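Local coordinates for protein acetyltransferase (Brucella abortus str. 2308 A, PDB 4ZBG) that binds acetyl-coenzyme A and, as a GNAT-family N-acetyltransferase, probably transfers its acetyl group to an amine of an acceptor substrate, at residues E21-V33 with G85-G97. Numbering follows the deposited sequence.
Sequences EIRQVTEAAFRPV and GLGPVSVLPARQG. With ACO (acetyl coenzyme *a), chain B.
Phe30 meets Pro88 and Ser90 where helix segment 21-30 crosses strand segment 85-91 of the GNAT fold at 86°. This strand and the loop after it carry acetyl-CoA, and the helix closes over the pantetheine arm. Pro88 follows a cis peptide bond. Its CB packs obliquely on the Phe30 ring, 3.8 Å from CE2. Val89 turns its side chain from the helix, and its backbone holds the cofactor. Its N donates to acetyl O, and its O accepts from N4P of the pantetheine at 2.8 Å. The Phe30 ring lies along the same arm, with C6P over the centre of one face. Ser90 sits at the centre of the crossing, its CA nearest that of Thr26. Its CB packs on CB of Ala29. Ser90 OG lies anti to the carbonyl carbon, beside the backbone N (chi1 -54°), which puts it at the edge of the Phe30 ring, near its plane, 3.3 Å from CE2. A water donates to Thr26 OG1 and also bonds Ser90 OG. Thr26 OG1 itself donates to Ile22 O, one turn back, from above the carbonyl plane. Val91 N binds O9P of the pantetheine at 3.0 Å, while Ala29 CB touches Val91 O. Leu92 crosses Val25 at about a right angle, CD2 lying 3.9 Å from CG2. Pro93 sets CG against Ala28 O. Extended Gln96 donates from NE2 to Val91 O and to a water that donates to Ala29 O. Gln96 to Gly101 fit the Q/R-x-x-G-x-G/A signature, whose backbone N-H groups bind the pyrophosphate in this family. Gly99, Gly101 and Gly102 also bond the cofactor, and Gly97 N donates to its O5A at 2.8 Å.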
loop_
_atom_site.group_PDB
_atom_site.type_symbol
_atom_site.label_atom_id
_atom_site.label_comp_id
_atom_site.label_asym_id
_atom_site.label_seq_id
_atom_site.Cartn_x
_atom_site.Cartn_y
_atom_site.Cartn_z
ATOM N N GLU A 21 4.816 1.001 -15.556
ATOM C CA GLU A 21 3.551 1.707 -15.452
ATOM C C GLU A 21 3.134 1.986 -14.004
ATOM O O GLU A 21 2.596 3.052 -13.696
ATOM C CB GLU A 21 2.457 0.948 -16.175
ATOM C CG GLU A 21 1.225 1.773 -16.315
ATOM C CD GLU A 21 0.290 1.259 -17.373
ATOM O OE1 GLU A 21 0.657 0.327 -18.119
ATOM O OE2 GLU A 21 -0.810 1.805 -17.470
ATOM N N ILE A 22 3.373 1.027 -13.115
ATOM C CA ILE A 22 3.113 1.244 -11.696
ATOM C C ILE A 22 3.896 2.463 -11.222
ATOM O O ILE A 22 3.373 3.311 -10.495
ATOM C CB ILE A 22 3.474 -0.006 -10.867
ATOM C CG1 ILE A 22 2.438 -1.112 -11.083
ATOM C CG2 ILE A 22 3.620 0.344 -9.383
ATOM C CD1 ILE A 22 2.860 -2.454 -10.533
ATOM N N ARG A 23 5.160 2.551 -11.621
ATOM C CA ARG A 23 5.977 3.663 -11.168
ATOM C C ARG A 23 5.504 4.985 -11.765
ATOM O O ARG A 23 5.495 6.006 -11.095
ATOM C CB ARG A 23 7.455 3.415 -11.460
ATOM C CG ARG A 23 8.348 4.534 -10.964
ATOM C CD ARG A 23 9.735 4.025 -10.705
ATOM N NE ARG A 23 10.635 5.103 -10.322
ATOM C CZ ARG A 23 11.853 4.914 -9.837
ATOM N NH1 ARG A 23 12.307 3.685 -9.613
ATOM N NH2 ARG A 23 12.604 5.965 -9.550
ATOM N N GLN A 24 5.055 4.948 -13.012
ATOM C CA GLN A 24 4.505 6.143 -13.648
ATOM C C GLN A 24 3.260 6.654 -12.915
ATOM O O GLN A 24 3.112 7.851 -12.675
ATOM C CB GLN A 24 4.169 5.841 -15.106
ATOM C CG GLN A 24 3.566 7.001 -15.874
ATOM C CD GLN A 24 3.034 6.585 -17.240
ATOM O OE1 GLN A 24 3.278 5.469 -17.707
ATOM N NE2 GLN A 24 2.291 7.481 -17.880
ATOM N N VAL A 25 2.366 5.743 -12.557
ATOM C CA VAL A 25 1.166 6.125 -11.824
ATOM C C VAL A 25 1.521 6.684 -10.441
ATOM O O VAL A 25 0.990 7.715 -10.012
ATOM C CB VAL A 25 0.196 4.938 -11.726
ATOM C CG1 VAL A 25 -0.941 5.265 -10.785
ATOM C CG2 VAL A 25 -0.334 4.584 -13.118
ATOM N N THR A 26 2.422 5.997 -9.752
ATOM C CA THR A 26 2.852 6.413 -8.431
ATOM C C THR A 26 3.444 7.818 -8.507
ATOM O O THR A 26 3.098 8.704 -7.719
ATOM C CB THR A 26 3.910 5.438 -7.879
ATOM O OG1 THR A 26 3.340 4.132 -7.787
ATOM C CG2 THR A 26 4.390 5.853 -6.515
ATOM N N GLU A 27 4.332 8.038 -9.469
ATOM C CA GLU A 27 4.999 9.325 -9.557
ATOM C C GLU A 27 4.037 10.435 -9.955
ATOM O O GLU A 27 4.158 11.557 -9.468
ATOM C CB GLU A 27 6.233 9.238 -10.454
ATOM C CG GLU A 27 7.306 8.396 -9.767
ATOM C CD GLU A 27 8.574 8.188 -10.561
ATOM O OE1 GLU A 27 8.613 8.472 -11.771
ATOM O OE2 GLU A 27 9.545 7.713 -9.949
ATOM N N ALA A 28 3.047 10.115 -10.789
ATOM C CA ALA A 28 2.024 11.099 -11.146
ATOM C C ALA A 28 1.191 11.471 -9.926
ATOM O O ALA A 28 0.879 12.641 -9.703
ATOM C CB ALA A 28 1.129 10.568 -12.249
ATOM N N ALA A 29 0.833 10.476 -9.122
ATOM C CA ALA A 29 0.008 10.726 -7.942
ATOM C C ALA A 29 0.734 11.601 -6.915
ATOM O O ALA A 29 0.130 12.468 -6.282
ATOM C CB ALA A 29 -0.419 9.411 -7.312
ATOM N N PHE A 30 2.033 11.373 -6.736
ATOM C CA PHE A 30 2.796 12.070 -5.697
ATOM C C PHE A 30 3.447 13.362 -6.184
ATOM O O PHE A 30 3.919 14.149 -5.374
ATOM C CB PHE A 30 3.834 11.138 -5.069
ATOM C CG PHE A 30 3.241 10.181 -4.079
ATOM C CD1 PHE A 30 3.075 10.557 -2.755
ATOM C CD2 PHE A 30 2.785 8.934 -4.480
ATOM C CE1 PHE A 30 2.504 9.693 -1.841
ATOM C CE2 PHE A 30 2.211 8.065 -3.566
ATOM C CZ PHE A 30 2.074 8.441 -2.247
ATOM N N ARG A 31 3.464 13.602 -7.496
ATOM C CA ARG A 31 4.153 14.779 -8.022
ATOM C C ARG A 31 3.730 16.101 -7.361
ATOM O O ARG A 31 4.595 16.903 -7.024
ATOM C CB ARG A 31 4.042 14.860 -9.552
ATOM C CG ARG A 31 5.007 15.868 -10.166
ATOM C CD ARG A 31 5.124 15.691 -11.670
ATOM N NE ARG A 31 5.603 14.359 -12.034
ATOM C CZ ARG A 31 4.888 13.470 -12.717
ATOM N NH1 ARG A 31 3.658 13.771 -13.123
ATOM N NH2 ARG A 31 5.401 12.281 -12.997
ATOM N N PRO A 32 2.413 16.321 -7.134
ATOM C CA PRO A 32 2.012 17.589 -6.497
ATOM C C PRO A 32 1.892 17.520 -4.979
ATOM O O PRO A 32 1.497 18.503 -4.362
ATOM C CB PRO A 32 0.630 17.841 -7.090
ATOM C CG PRO A 32 0.078 16.466 -7.275
ATOM C CD PRO A 32 1.246 15.606 -7.685
ATOM N N VAL A 33 2.201 16.376 -4.386
ATOM C CA VAL A 33 2.101 16.239 -2.941
ATOM C C VAL A 33 3.241 17.029 -2.300
ATOM O O VAL A 33 4.414 16.730 -2.528
ATOM C CB VAL A 33 2.085 14.751 -2.531
ATOM C CG1 VAL A 33 2.141 14.606 -1.035
ATOM C CG2 VAL A 33 0.839 14.061 -3.076
ATOM N N GLY A 85 3.016 -2.872 6.661
ATOM C CA GLY A 85 2.732 -1.468 6.451
ATOM C C GLY A 85 2.084 -1.285 5.101
ATOM O O GLY A 85 2.480 -1.915 4.114
ATOM N N LEU A 86 1.065 -0.438 5.066
ATOM C CA LEU A 86 0.372 -0.099 3.834
ATOM C C LEU A 86 0.993 1.172 3.274
ATOM O O LEU A 86 1.015 2.201 3.949
ATOM C CB LEU A 86 -1.117 0.132 4.123
ATOM C CG LEU A 86 -2.061 0.368 2.939
ATOM C CD1 LEU A 86 -3.483 0.151 3.421
ATOM C CD2 LEU A 86 -1.923 1.760 2.305
ATOM N N GLY A 87 1.462 1.114 2.033
ATOM C CA GLY A 87 1.916 2.310 1.355
ATOM C C GLY A 87 3.147 2.101 0.502
ATOM O O GLY A 87 3.986 1.253 0.800
ATOM N N PRO A 88 3.286 2.898 -0.562
ATOM C CA PRO A 88 2.295 3.887 -1.006
ATOM C C PRO A 88 1.039 3.259 -1.602
ATOM O O PRO A 88 1.048 2.104 -2.025
ATOM C CB PRO A 88 3.042 4.637 -2.115
ATOM C CG PRO A 88 3.992 3.634 -2.644
ATOM C CD PRO A 88 4.468 2.864 -1.440
ATOM N N VAL A 89 -0.037 4.039 -1.594
ATOM C CA VAL A 89 -1.205 3.789 -2.427
ATOM C C VAL A 89 -1.353 5.016 -3.318
ATOM O O VAL A 89 -1.198 6.151 -2.849
ATOM C CB VAL A 89 -2.475 3.480 -1.585
ATOM C CG1 VAL A 89 -2.782 4.580 -0.572
ATOM C CG2 VAL A 89 -3.668 3.218 -2.500
ATOM N N SER A 90 -1.640 4.782 -4.597
ATOM C CA SER A 90 -1.606 5.830 -5.611
ATOM C C SER A 90 -2.711 5.603 -6.614
ATOM O O SER A 90 -2.895 4.484 -7.078
ATOM C CB SER A 90 -0.285 5.771 -6.394
ATOM O OG SER A 90 0.840 5.807 -5.541
ATOM N N VAL A 91 -3.420 6.663 -6.974
ATOM C CA VAL A 91 -4.417 6.596 -8.041
ATOM C C VAL A 91 -4.142 7.757 -8.986
ATOM O O VAL A 91 -3.821 8.852 -8.533
ATOM C CB VAL A 91 -5.860 6.634 -7.477
ATOM C CG1 VAL A 91 -6.906 6.786 -8.596
ATOM C CG2 VAL A 91 -6.134 5.380 -6.650
ATOM N N LEU A 92 -4.253 7.523 -10.295
ATOM C CA LEU A 92 -4.074 8.603 -11.262
ATOM C C LEU A 92 -4.930 9.787 -10.849
ATOM O O LEU A 92 -6.117 9.614 -10.575
ATOM C CB LEU A 92 -4.519 8.150 -12.648
ATOM C CG LEU A 92 -3.560 7.253 -13.422
ATOM C CD1 LEU A 92 -4.200 6.820 -14.732
ATOM C CD2 LEU A 92 -2.241 7.967 -13.685
ATOM N N PRO A 93 -4.336 10.991 -10.815
ATOM C CA PRO A 93 -5.100 12.155 -10.367
ATOM C C PRO A 93 -6.484 12.295 -11.010
ATOM O O PRO A 93 -7.461 12.561 -10.303
ATOM C CB PRO A 93 -4.176 13.315 -10.729
ATOM C CG PRO A 93 -2.815 12.738 -10.432
ATOM C CD PRO A 93 -2.894 11.295 -10.916
ATOM N N ALA A 94 -6.578 12.105 -12.323
ATOM C CA ALA A 94 -7.847 12.272 -13.017
ATOM C C ALA A 94 -8.928 11.296 -12.564
ATOM O O ALA A 94 -10.117 11.589 -12.700
ATOM C CB ALA A 94 -7.640 12.154 -14.506
ATOM N N ARG A 95 -8.519 10.143 -12.042
ATOM C CA ARG A 95 -9.463 9.104 -11.655
ATOM C C ARG A 95 -9.652 8.991 -10.147
ATOM O O ARG A 95 -10.301 8.064 -9.685
ATOM C CB ARG A 95 -9.060 7.752 -12.254
ATOM C CG ARG A 95 -9.142 7.694 -13.786
ATOM C CD ARG A 95 -10.574 7.842 -14.314
ATOM N NE ARG A 95 -11.404 6.711 -13.914
ATOM C CZ ARG A 95 -11.572 5.599 -14.623
ATOM N NH1 ARG A 95 -10.974 5.448 -15.794
ATOM N NH2 ARG A 95 -12.342 4.625 -14.158
ATOM N N GLN A 96 -9.109 9.935 -9.385
ATOM C CA GLN A 96 -9.344 9.964 -7.946
ATOM C C GLN A 96 -10.774 10.349 -7.596
ATOM O O GLN A 96 -11.495 10.928 -8.410
ATOM C CB GLN A 96 -8.371 10.930 -7.285
ATOM C CG GLN A 96 -6.944 10.409 -7.301
ATOM C CD GLN A 96 -5.937 11.457 -6.898
ATOM O OE1 GLN A 96 -6.303 12.580 -6.545
ATOM N NE2 GLN A 96 -4.657 11.102 -6.947
ATOM N N GLY A 97 -11.187 10.029 -6.374
ATOM C CA GLY A 97 -12.516 10.392 -5.913
ATOM C C GLY A 97 -13.643 9.587 -6.529
ATOM O O GLY A 97 -14.799 10.030 -6.565
HETATM N N1A ACO B . -19.123 10.012 -4.090
HETATM C C2A ACO B . -18.703 10.857 -3.156
HETATM N N3A ACO B . -17.474 10.807 -2.672
HETATM C C4A ACO B . -16.611 9.886 -3.117
HETATM C C5A ACO B . -17.007 8.990 -4.083
HETATM C C6A ACO B . -18.319 9.082 -4.571
HETATM N N6A ACO B . -18.785 8.165 -5.591
HETATM N N7A ACO B . -15.970 8.186 -4.345
HETATM C C8A ACO B . -14.972 8.569 -3.562
HETATM N N9A ACO B . -15.332 9.597 -2.812
HETATM C C1B ACO B . -14.508 10.292 -1.824
HETATM C C2B ACO B . -14.130 9.545 -0.782
HETATM O O2B ACO B . -15.127 9.455 0.260
HETATM C C3B ACO B . -12.754 10.312 -0.235
HETATM O O3B ACO B . -13.112 11.529 0.473
HETATM P P3B ACO B . -13.204 11.624 2.114
HETATM O O7A ACO B . -13.546 13.065 2.409
HETATM O O8A ACO B . -11.866 11.239 2.698
HETATM O O9A ACO B . -14.293 10.675 2.562
HETATM C C4B ACO B . -12.087 10.612 -1.354
HETATM O O4B ACO B . -13.157 10.634 -2.511
HETATM C C5B ACO B . -11.023 9.604 -1.825
HETATM O O5B ACO B . -11.519 8.294 -1.695
HETATM P P1A ACO B . -11.289 7.167 -2.859
HETATM O O1A ACO B . -12.000 7.518 -4.131
HETATM O O2A ACO B . -11.601 5.838 -2.230
HETATM O O3A ACO B . -9.690 7.175 -3.091
HETATM P P2A ACO B . -8.889 7.663 -4.405
HETATM O O4A ACO B . -9.122 6.718 -5.542
HETATM O O5A ACO B . -9.109 9.128 -4.656
HETATM O O6A ACO B . -7.381 7.391 -3.882
HETATM C CBP ACO B . -5.447 8.270 -2.790
HETATM C CCP ACO B . -6.939 7.953 -2.666
HETATM C CDP ACO B . -4.956 8.778 -1.437
HETATM C CEP ACO B . -4.723 6.986 -3.182
HETATM C CAP ACO B . -5.262 9.336 -3.872
HETATM O OAP ACO B . -5.817 10.542 -3.405
HETATM C C9P ACO B . -3.804 9.584 -4.262
HETATM O O9P ACO B . -3.211 8.892 -5.035
HETATM N N8P ACO B . -3.194 10.726 -3.646
HETATM C C7P ACO B . -1.828 11.107 -3.929
HETATM C C6P ACO B . -0.838 10.111 -3.345
HETATM C C5P ACO B . -1.062 9.918 -1.860
HETATM O O5P ACO B . -1.090 10.834 -1.098
HETATM N N4P ACO B . -1.238 8.569 -1.411
HETATM C C3P ACO B . -1.456 8.295 -0.006
HETATM C C2P ACO B . -0.142 8.340 0.764
HETATM S S1P ACO B . -0.433 7.752 2.454
HETATM C C ACO B . -0.356 5.958 2.317
HETATM O O ACO B . -0.028 5.443 1.295
HETATM C CH3 ACO B . -0.736 5.159 3.551
HETATM O O HOH W 1 1.955 3.353 -5.450
HETATM O O HOH W 2 -2.508 13.307 -6.733
#